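Local coordinates for cytochrome c (Chlorobaculum tepidum, PDB 3A9F), which probably carries electrons through its single heme c as a cytochrome subunit of the photosynthetic P840 reaction center, at residues T15-P19 / T58-L63. Numbering follows the deposited sequence.
Sequences TSDVP and TGQVNL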
loop_
_atom_site.group_PDB
_atom_site.type_symbol
_atom_site.label_atom_id
_atom_site.label_comp_id
_atom_site.label_asym_id
_atom_site.label_seq_id
_atom_site.Cartn_x
_atom_site.Cartn_y
_atom_site.Cartn_z
ATOM N N THR A 15 -0.990 13.188 10.984
ATOM C CA THR A 15 -1.042 11.791 11.505
ATOM C C THR A 15 -1.254 10.813 10.348
ATOM O O THR A 15 -1.550 11.222 9.219
ATOM C CB THR A 15 -2.155 11.605 12.566
ATOM O OG1 THR A 15 -3.439 11.871 11.982
ATOM C CG2 THR A 15 -1.930 12.538 13.753
ATOM N N SER A 16 -1.107 9.524 10.625
ATOM C CA SER A 16 -1.235 8.518 9.573
ATOM C C SER A 16 -2.694 8.207 9.247
ATOM O O SER A 16 -3.514 7.991 10.141
ATOM C CB SER A 16 -0.508 7.233 9.967
ATOM O OG SER A 16 -0.688 6.228 8.972
ATOM N N ASP A 17 -3.004 8.120 7.955
ATOM C CA ASP A 17 -4.329 7.677 7.539
ATOM C C ASP A 17 -4.448 6.148 7.520
ATOM O O ASP A 17 -5.477 5.627 7.113
ATOM C CB ASP A 17 -4.765 8.305 6.192
ATOM C CG ASP A 17 -3.912 7.869 5.000
ATOM O OD1 ASP A 17 -3.014 7.016 5.153
ATOM O OD2 ASP A 17 -4.163 8.396 3.881
ATOM N N VAL A 18 -3.393 5.458 7.962
ATOM C CA VAL A 18 -3.400 3.993 8.133
ATOM C C VAL A 18 -3.122 3.705 9.611
ATOM O O VAL A 18 -2.035 4.007 10.107
ATOM C CB VAL A 18 -2.322 3.303 7.254
ATOM C CG1 VAL A 18 -2.290 1.802 7.512
ATOM C CG2 VAL A 18 -2.580 3.582 5.781
ATOM N N PRO A 19 -4.097 3.122 10.323
ATOM C CA PRO A 19 -3.896 2.829 11.744
ATOM C C PRO A 19 -2.945 1.652 11.975
ATOM O O PRO A 19 -2.604 0.917 11.054
ATOM C CB PRO A 19 -5.298 2.461 12.249
ATOM C CG PRO A 19 -6.197 2.563 11.149
ATOM C CD PRO A 19 -5.481 2.870 9.890
ATOM N N THR A 58 4.124 11.879 4.682
ATOM C CA THR A 58 3.024 12.795 4.954
ATOM C C THR A 58 1.800 12.111 5.568
ATOM O O THR A 58 0.767 12.753 5.755
ATOM C CB THR A 58 2.583 13.538 3.679
ATOM O OG1 THR A 58 2.014 12.599 2.761
ATOM C CG2 THR A 58 3.772 14.246 3.010
ATOM N N GLY A 59 1.905 10.810 5.840
ATOM C CA GLY A 59 0.807 10.039 6.432
ATOM C C GLY A 59 -0.395 9.868 5.518
ATOM O O GLY A 59 -1.549 9.811 5.976
ATOM N N GLN A 60 -0.125 9.770 4.219
ATOM C CA GLN A 60 -1.177 9.657 3.218
ATOM C C GLN A 60 -1.046 8.369 2.387
ATOM O O GLN A 60 -1.341 8.345 1.186
ATOM C CB GLN A 60 -1.195 10.906 2.331
ATOM C CG GLN A 60 -1.610 12.165 3.102
ATOM C CD GLN A 60 -1.651 13.391 2.224
ATOM O OE1 GLN A 60 -2.725 13.862 1.857
ATOM N NE2 GLN A 60 -0.480 13.914 1.875
ATOM N N VAL A 61 -0.635 7.282 3.041
ATOM C CA VAL A 61 -0.528 5.981 2.370
ATOM C C VAL A 61 -1.896 5.494 1.875
ATOM O O VAL A 61 -2.019 5.038 0.733
ATOM C CB VAL A 61 0.127 4.943 3.312
ATOM C CG1 VAL A 61 0.028 3.542 2.715
ATOM C CG2 VAL A 61 1.587 5.332 3.623
ATOM N N ASN A 62 -2.925 5.575 2.713
ATOM C CA ASN A 62 -4.239 5.112 2.281
ATOM C C ASN A 62 -4.763 5.923 1.103
ATOM O O ASN A 62 -5.369 5.371 0.192
ATOM C CB ASN A 62 -5.251 5.130 3.427
ATOM C CG ASN A 62 -6.523 4.421 3.058
ATOM O OD1 ASN A 62 -6.506 3.229 2.730
ATOM N ND2 ASN A 62 -7.636 5.143 3.079
ATOM N N LEU A 63 -4.501 7.230 1.114
ATOM C CA LEU A 63 -4.880 8.089 0.002
ATOM C C LEU A 63 -4.412 7.517 -1.331
ATOM O O LEU A 63 -5.208 7.357 -2.266
ATOM C CB LEU A 63 -4.319 9.506 0.202
ATOM C CG LEU A 63 -4.658 10.529 -0.884
ATOM C CD1 LEU A 63 -6.128 10.919 -0.799
ATOM C CD2 LEU A 63 -3.777 11.765 -0.752
HETATM O O HOH W 1 -3.104 11.954 7.011
HETATM O O HOH W 2 -0.341 6.818 6.102
HETATM O O HOH W 3 -7.469 8.108 3.481
#
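Thr15 meets Gly59 through a water: water 1 donates to both carbonyl oxygens, 2.8 Å from Thr15 O and 2.8 Å from Gly59 O. Gly59, at positive phi, ends the preceding helix in a Schellman motif; a side chain there would run into Thr15 O. Ser16 passes close over this glycine, and Ser16 OG, which donates to Val18 O, accepts from a second water that in turn takes Val61 N. Asp17 grips the second segment through backbone and side chain. Its backbone N donates to Gly59 O at 3.0 Å, while CG, tucked between its own backbone N and carbonyl carbon (chi1 65°), carries the carboxylate onto the first turn of helix 61-70. There each oxygen takes one amide on its syn side, Asn62 N to Asp17 OD1 at 2.8 Å and Leu63 N to Asp17 OD2 at 3.0 Å, both about 30° off the carboxylate plane. Its charge would probably also suit the helix dipole. Replacing Asp17 by alanine removes both oxygens, and the amides of Asn62 and Leu63 would probably be left without these acceptors. Val18 follows, laying CG2 against Val61 CB at 3.9 Å. Both valines also touch helix 78-91, Val18 at Ile86 and His89, and Val61, whose side chain lies about 7 Å from the heme c, at Leu88, which ties the loop preceding helix 27-37 to two helices at once.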